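Local coordinates for EF0056 (Enterococcus faecalis, PDB 6ORI), which is an enterococcal surface protein of unknown function with an immunoglobulin-like β-sandwich architecture, probably connected with biofilm formation, at residues I376-L381 against Y393-Y398; A265-D270 against V342-Q347. All blocks are in the same frame, centred on the assembly; numbering follows the deposited sequence. Where two conformers were deposited one is given.

Overall arrangement
The first modelled part of the chain builds a separate, antiparallel sheet ending with strand 184-189, and both contacts belong to the β-sandwich that follows. Contact 2 comes first: strand 264-269 of the four-stranded sheet faces strand 340-348 of the five-stranded sheet, closing a long loop that includes strands 277-284, 300-304 and 318-322. Contact 1 follows further along the chain, as the C-terminal hairpin of strands 375-382 and 394-398, so the two loops neither nest nor cross. In space they adjoin, because strands 375-382 and 264-269 are neighbours in one sheet, and Phe377 of contact 1 touches both Ile269 and Leu346 of contact 2.

Contact 1 of 2, residues I376-L381 against Y393-Y398; sequences IFDSWL and YGTGYY
Phe377 and Gly396 form a hydrogen-bonded pair in an antiparallel β-hairpin, as do Ser379 and Gly394 two residues along. The Phe377 N to Gly396 O bond is 2.9 Å long and nearly straight (169° at the hydrogen). The face carrying Phe377 and Ser379 is the tightly packed one. It is buried against strands 211-221 and 239-248, and CE1 at the edge of the Phe377 ring meets Tyr398 CB at 3.9 Å, the two side chains running side by side. With glycine opposite both Phe377 and Ser379, this face receives no side chain from the paired positions.

The opposite face is mixed: Ile376, Tyr393 and Thr395 are partly exposed, whereas Asp378, Trp380 and Tyr397 are buried. Ile376 CD1 reaches Tyr397 CB at 3.9 Å. With CG between the backbone N and the carbonyl carbon (chi1 65°), the Trp380 indole is carried toward Phe197 and Leu201; its CB packs on Tyr393 CA at 3.7 Å and CE3 grazes Tyr393 CD1. Thr395 OG1 is hydrogen-bonded to Tyr189 OH of strand 184-189, which tops this face. Asp378 OD1 has two hydroxyls within hydrogen-bonding distance: Thr395 OG1 at 2.9 Å and Tyr393 OH at 2.5 Å, too short to be read literally.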
loop_
_atom_site.group_PDB
_atom_site.type_symbol
_atom_site.label_atom_id
_atom_site.label_comp_id
_atom_site.label_asym_id
_atom_site.label_seq_id
_atom_site.Cartn_x
_atom_site.Cartn_y
_atom_site.Cartn_z
ATOM N N ILE A 376 -5.938 9.166 -8.003
ATOM C CA ILE A 376 -5.852 7.701 -7.962
ATOM C C ILE A 376 -4.696 7.211 -8.828
ATOM O O ILE A 376 -4.489 7.704 -9.928
ATOM C CB ILE A 376 -7.163 7.063 -8.463
ATOM C CG1 ILE A 376 -8.343 7.522 -7.592
ATOM C CG2 ILE A 376 -7.065 5.549 -8.457
ATOM C CD1 ILE A 376 -8.237 7.183 -6.121
ATOM N N PHE A 377 -3.969 6.227 -8.312
ATOM C CA PHE A 377 -2.840 5.600 -8.987
ATOM C C PHE A 377 -2.952 4.082 -8.910
ATOM O O PHE A 377 -3.328 3.533 -7.887
ATOM C CB PHE A 377 -1.522 6.034 -8.350
ATOM C CG PHE A 377 -1.362 7.519 -8.264
ATOM C CD1 PHE A 377 -1.839 8.215 -7.182
ATOM C CD2 PHE A 377 -0.773 8.227 -9.287
ATOM C CE1 PHE A 377 -1.702 9.564 -7.114
ATOM C CE2 PHE A 377 -0.647 9.588 -9.207
ATOM C CZ PHE A 377 -1.109 10.255 -8.122
ATOM N N ASP A 378 -2.561 3.386 -9.966
ATOM C CA ASP A 378 -2.618 1.920 -9.971
ATOM C C ASP A 378 -1.296 1.369 -10.469
ATOM O O ASP A 378 -0.585 2.032 -11.223
ATOM C CB ASP A 378 -3.735 1.438 -10.893
ATOM C CG ASP A 378 -5.048 2.158 -10.652
ATOM O OD1 ASP A 378 -5.822 1.694 -9.800
ATOM O OD2 ASP A 378 -5.292 3.212 -11.281
ATOM N N SER A 379 -0.984 0.145 -10.074
ATOM C CA SER A 379 0.199 -0.539 -10.572
ATOM C C SER A 379 -0.054 -2.030 -10.538
ATOM O O SER A 379 -0.759 -2.526 -9.661
ATOM C CB SER A 379 1.423 -0.202 -9.741
ATOM O OG SER A 379 1.656 1.186 -9.730
ATOM N N TRP A 380 0.528 -2.762 -11.482
ATOM C CA TRP A 380 0.359 -4.206 -11.511
ATOM C C TRP A 380 1.426 -4.818 -12.387
ATOM O O TRP A 380 2.038 -4.118 -13.207
ATOM C CB TRP A 380 -1.046 -4.617 -12.000
ATOM C CG TRP A 380 -1.377 -4.258 -13.443
ATOM C CD1 TRP A 380 -1.359 -5.093 -14.535
ATOM C CD2 TRP A 380 -1.796 -2.974 -13.933
ATOM N NE1 TRP A 380 -1.728 -4.399 -15.670
ATOM C CE2 TRP A 380 -1.996 -3.101 -15.329
ATOM C CE3 TRP A 380 -2.001 -1.725 -13.336
ATOM C CZ2 TRP A 380 -2.399 -2.030 -16.120
ATOM C CZ3 TRP A 380 -2.385 -0.670 -14.125
ATOM C CH2 TRP A 380 -2.576 -0.829 -15.501
ATOM N N LEU A 381 1.655 -6.118 -12.239
ATOM C CA LEU A 381 2.473 -6.854 -13.201
ATOM C C LEU A 381 1.562 -7.594 -14.148
ATOM O O LEU A 381 0.491 -8.069 -13.739
ATOM C CB LEU A 381 3.401 -7.840 -12.482
ATOM C CG LEU A 381 4.354 -7.243 -11.440
ATOM C CD1 LEU A 381 5.304 -8.306 -10.945
ATOM C CD2 LEU A 381 5.134 -6.059 -11.952
ATOM N N TYR A 393 -1.974 -6.543 -8.429
ATOM C CA TYR A 393 -2.584 -5.241 -8.646
ATOM C C TYR A 393 -2.704 -4.492 -7.325
ATOM O O TYR A 393 -3.235 -5.030 -6.332
ATOM C CB TYR A 393 -3.962 -5.374 -9.317
ATOM C CG TYR A 393 -4.729 -4.087 -9.420
ATOM C CD1 TYR A 393 -4.604 -3.270 -10.529
ATOM C CD2 TYR A 393 -5.565 -3.681 -8.382
ATOM C CE1 TYR A 393 -5.345 -2.065 -10.614
ATOM C CE2 TYR A 393 -6.280 -2.511 -8.458
ATOM C CZ TYR A 393 -6.152 -1.709 -9.559
ATOM O OH TYR A 393 -6.885 -0.526 -9.604
ATOM N N GLY A 394 -2.231 -3.260 -7.311
ATOM C CA GLY A 394 -2.445 -2.373 -6.193
ATOM C C GLY A 394 -3.005 -1.055 -6.681
ATOM O O GLY A 394 -2.760 -0.627 -7.814
ATOM N N THR A 395 -3.766 -0.409 -5.819
ATOM C CA THR A 395 -4.253 0.925 -6.112
ATOM C C THR A 395 -4.067 1.778 -4.895
ATOM O O THR A 395 -4.182 1.301 -3.765
ATOM C CB THR A 395 -5.719 0.930 -6.583
ATOM O OG1 THR A 395 -6.117 2.256 -6.932
ATOM C CG2 THR A 395 -6.662 0.390 -5.514
ATOM N N GLY A 396 -3.753 3.041 -5.124
ATOM C CA GLY A 396 -3.486 3.950 -4.036
ATOM C C GLY A 396 -4.000 5.316 -4.404
ATOM O O GLY A 396 -4.486 5.535 -5.499
ATOM N N TYR A 397 -3.919 6.225 -3.445
ATOM C CA TYR A 397 -4.480 7.540 -3.640
ATOM C C TYR A 397 -3.532 8.593 -3.083
ATOM O O TYR A 397 -2.633 8.311 -2.271
ATOM C CB TYR A 397 -5.884 7.650 -3.015
ATOM C CG TYR A 397 -5.892 7.884 -1.536
ATOM C CD1 TYR A 397 -5.552 6.868 -0.637
ATOM C CD2 TYR A 397 -6.198 9.127 -1.036
ATOM C CE1 TYR A 397 -5.543 7.093 0.713
ATOM C CE2 TYR A 397 -6.183 9.360 0.325
ATOM C CZ TYR A 397 -5.842 8.335 1.182
ATOM O OH TYR A 397 -5.815 8.580 2.535
ATOM N N TYR A 398 -3.748 9.821 -3.547
ATOM C CA TYR A 398 -3.123 10.992 -2.946
ATOM C C TYR A 398 -4.241 11.983 -2.642
ATOM O O TYR A 398 -5.017 12.349 -3.525
ATOM C CB TYR A 398 -2.063 11.621 -3.857
ATOM C CG TYR A 398 -1.204 12.579 -3.097
ATOM C CD1 TYR A 398 -1.555 13.915 -2.966
ATOM C CD2 TYR A 398 -0.077 12.137 -2.463
ATOM C CE1 TYR A 398 -0.770 14.777 -2.223
ATOM C CE2 TYR A 398 0.710 12.984 -1.747
ATOM C CZ TYR A 398 0.355 14.289 -1.618
ATOM O OH TYR A 398 1.159 15.122 -0.869
#

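Contact 2 of 2, residues A265-D270 against V342-Q347; sequences ANYKID and VRYVLQ
Tyr267 and Tyr344 face each other across two sheets, their CA atoms 8.3 Å apart, on strand segments whose axes approach to 9.6 Å and run in broadly the same direction at 40°. At this separation the strands meet through side chains, and alternate residues on each (Ala265, Tyr267 and Ile269; Tyr344 and Leu346) fill the space between them.

The two tyrosines carry the middle of the contact. Tyr267 CB stands over one face of the Tyr344 ring, displaced toward its rim, in a CH-pi contact 4.1 Å from the ring centroid. The rings themselves meet obliquely, planes 44° apart, with Tyr267 CD1 packed on Tyr344 CE1 at 3.6 Å. The Tyr267 hydroxyl continues past this contact to a hydrogen bond with Ala306 O. The methyl CB of Ala265 presses against Tyr344 OH at 3.3 Å. That hydroxyl also meets a water at 2.7 Å, lying at the edge of the Tyr344 ring in its plane; the water donates to Asn266 O at 3.0 Å, so a buried polar group and a backbone carbonyl are bridged between the sheets.

Further along, the Ile269 and Leu346 side chains run antiparallel alongside one another. In the conformer described, Ile269 CG2 comes within 3.6 Å of Leu346 CD1, and Phe377 from the neighbouring strand packs against both residues.

Two sheets packed face to face, their facing strand segments at this modest angle and an aromatic and aliphatic filling between them, are consistent with aligned β-sandwich packing, here probably of an immunoglobulin-like domain.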
loop_
_atom_site.group_PDB
_atom_site.type_symbol
_atom_site.label_atom_id
_atom_site.label_comp_id
_atom_site.label_asym_id
_atom_site.label_seq_id
_atom_site.Cartn_x
_atom_site.Cartn_y
_atom_site.Cartn_z
ATOM N N ALA A 265 5.923 -4.407 -16.210
ATOM C CA ALA A 265 5.579 -3.550 -15.082
ATOM C C ALA A 265 4.641 -2.479 -15.611
ATOM O O ALA A 265 4.951 -1.825 -16.608
ATOM C CB ALA A 265 6.864 -2.935 -14.523
ATOM N N ASN A 266 3.495 -2.328 -14.960
ATOM C CA ASN A 266 2.424 -1.427 -15.397
ATOM C C ASN A 266 2.105 -0.396 -14.352
ATOM O O ASN A 266 2.146 -0.686 -13.153
ATOM C CB ASN A 266 1.099 -2.175 -15.686
ATOM C CG ASN A 266 1.212 -3.165 -16.786
ATOM O OD1 ASN A 266 0.865 -2.853 -17.931
ATOM N ND2 ASN A 266 1.705 -4.347 -16.481
ATOM N N TYR A 267 1.742 0.797 -14.805
ATOM C CA TYR A 267 1.437 1.905 -13.915
ATOM C C TYR A 267 0.387 2.755 -14.592
ATOM O O TYR A 267 0.344 2.867 -15.815
ATOM C CB TYR A 267 2.718 2.695 -13.566
ATOM C CG TYR A 267 3.599 2.913 -14.782
ATOM C CD1 TYR A 267 4.509 1.968 -15.187
ATOM C CD2 TYR A 267 3.474 4.053 -15.550
ATOM C CE1 TYR A 267 5.282 2.138 -16.347
ATOM C CE2 TYR A 267 4.230 4.235 -16.689
ATOM C CZ TYR A 267 5.127 3.276 -17.090
ATOM O OH TYR A 267 5.862 3.449 -18.249
ATOM N N LYS A 268 -0.465 3.342 -13.776
ATOM C CA LYS A 268 -1.537 4.204 -14.242
ATOM C C LYS A 268 -1.642 5.379 -13.314
ATOM O O LYS A 268 -1.677 5.223 -12.085
ATOM C CB LYS A 268 -2.874 3.462 -14.279
ATOM C CG LYS A 268 -4.017 4.286 -14.893
ATOM C CD LYS A 268 -5.321 3.485 -14.904
ATOM C CE LYS A 268 -6.402 4.185 -15.723
ATOM N NZ LYS A 268 -6.707 5.539 -15.194
ATOM N N ILE A 269 -1.652 6.583 -13.866
ATOM C CA ILE A 269 -1.798 7.771 -13.037
ATOM C C ILE A 269 -3.050 8.530 -13.421
ATOM O O ILE A 269 -3.464 8.549 -14.583
ATOM C CB ILE A 269 -0.564 8.695 -13.084
ATOM C CG1 ILE A 269 -0.496 9.497 -14.393
ATOM C CG2 ILE A 269 0.714 7.877 -12.861
ATOM C CD1 ILE A 269 0.477 10.656 -14.346
ATOM N N ASP A 270 -3.623 9.164 -12.413
ATOM C CA ASP A 270 -4.866 9.890 -12.534
ATOM C C ASP A 270 -4.826 10.798 -13.764
ATOM O O ASP A 270 -3.871 11.528 -13.971
ATOM C CB ASP A 270 -5.048 10.738 -11.264
ATOM C CG ASP A 270 -6.443 11.292 -11.124
ATOM O OD1 ASP A 270 -6.850 12.152 -11.933
ATOM O OD2 ASP A 270 -7.124 10.861 -10.182
ATOM N N VAL A 342 8.654 -1.836 -6.391
ATOM C CA VAL A 342 8.910 -1.191 -7.684
ATOM C C VAL A 342 8.542 0.254 -7.468
ATOM O O VAL A 342 7.435 0.546 -7.042
ATOM C CB VAL A 342 8.034 -1.821 -8.788
ATOM C CG1 VAL A 342 8.273 -1.142 -10.133
ATOM C CG2 VAL A 342 8.314 -3.330 -8.888
ATOM N N ARG A 343 9.462 1.163 -7.754
ATOM C CA ARG A 343 9.243 2.575 -7.474
ATOM C C ARG A 343 9.133 3.376 -8.768
ATOM O O ARG A 343 9.995 3.260 -9.664
ATOM C CB ARG A 343 10.373 3.104 -6.582
ATOM C CG ARG A 343 10.336 4.611 -6.417
ATOM C CD ARG A 343 11.257 5.034 -5.302
ATOM N NE ARG A 343 10.778 4.505 -4.029
ATOM C CZ ARG A 343 11.527 4.246 -2.961
ATOM N NH1 ARG A 343 12.827 4.452 -2.984
ATOM N NH2 ARG A 343 10.962 3.741 -1.869
ATOM N N TYR A 344 8.105 4.218 -8.852
ATOM C CA TYR A 344 7.925 5.145 -9.953
ATOM C C TYR A 344 7.996 6.565 -9.434
ATOM O O TYR A 344 7.361 6.921 -8.413
ATOM C CB TYR A 344 6.581 4.892 -10.640
ATOM C CG TYR A 344 6.429 3.482 -11.135
ATOM C CD1 TYR A 344 7.170 3.031 -12.220
ATOM C CD2 TYR A 344 5.531 2.606 -10.552
ATOM C CE1 TYR A 344 7.061 1.776 -12.682
ATOM C CE2 TYR A 344 5.409 1.308 -11.019
ATOM C CZ TYR A 344 6.161 0.911 -12.096
ATOM O OH TYR A 344 6.101 -0.342 -12.628
ATOM N N VAL A 345 8.794 7.388 -10.096
ATOM C CA VAL A 345 8.988 8.780 -9.720
ATOM C C VAL A 345 8.333 9.670 -10.781
ATOM O O VAL A 345 8.812 9.729 -11.918
ATOM C CB VAL A 345 10.478 9.095 -9.602
ATOM C CG1 VAL A 345 10.679 10.530 -9.204
ATOM C CG2 VAL A 345 11.174 8.158 -8.619
ATOM N N LEU A 346 7.258 10.352 -10.410
ATOM C CA LEU A 346 6.486 11.193 -11.327
ATOM C C LEU A 346 6.909 12.618 -11.085
ATOM O O LEU A 346 6.449 13.247 -10.142
ATOM C CB LEU A 346 4.978 11.052 -11.055
ATOM C CG LEU A 346 4.405 9.631 -10.941
ATOM C CD1 LEU A 346 2.922 9.669 -10.663
ATOM C CD2 LEU A 346 4.654 8.864 -12.205
ATOM N N GLN A 347 7.792 13.130 -11.920
ATOM C CA GLN A 347 8.275 14.490 -11.766
ATOM C C GLN A 347 7.194 15.476 -12.148
ATOM O O GLN A 347 6.570 15.353 -13.190
ATOM C CB GLN A 347 9.507 14.698 -12.633
ATOM C CG GLN A 347 10.625 13.692 -12.338
ATOM C CD GLN A 347 11.969 14.139 -12.860
ATOM O OE1 GLN A 347 12.053 14.856 -13.858
ATOM N NE2 GLN A 347 13.035 13.722 -12.183
HETATM O O HOH W 1 4.338 -2.103 -11.620
#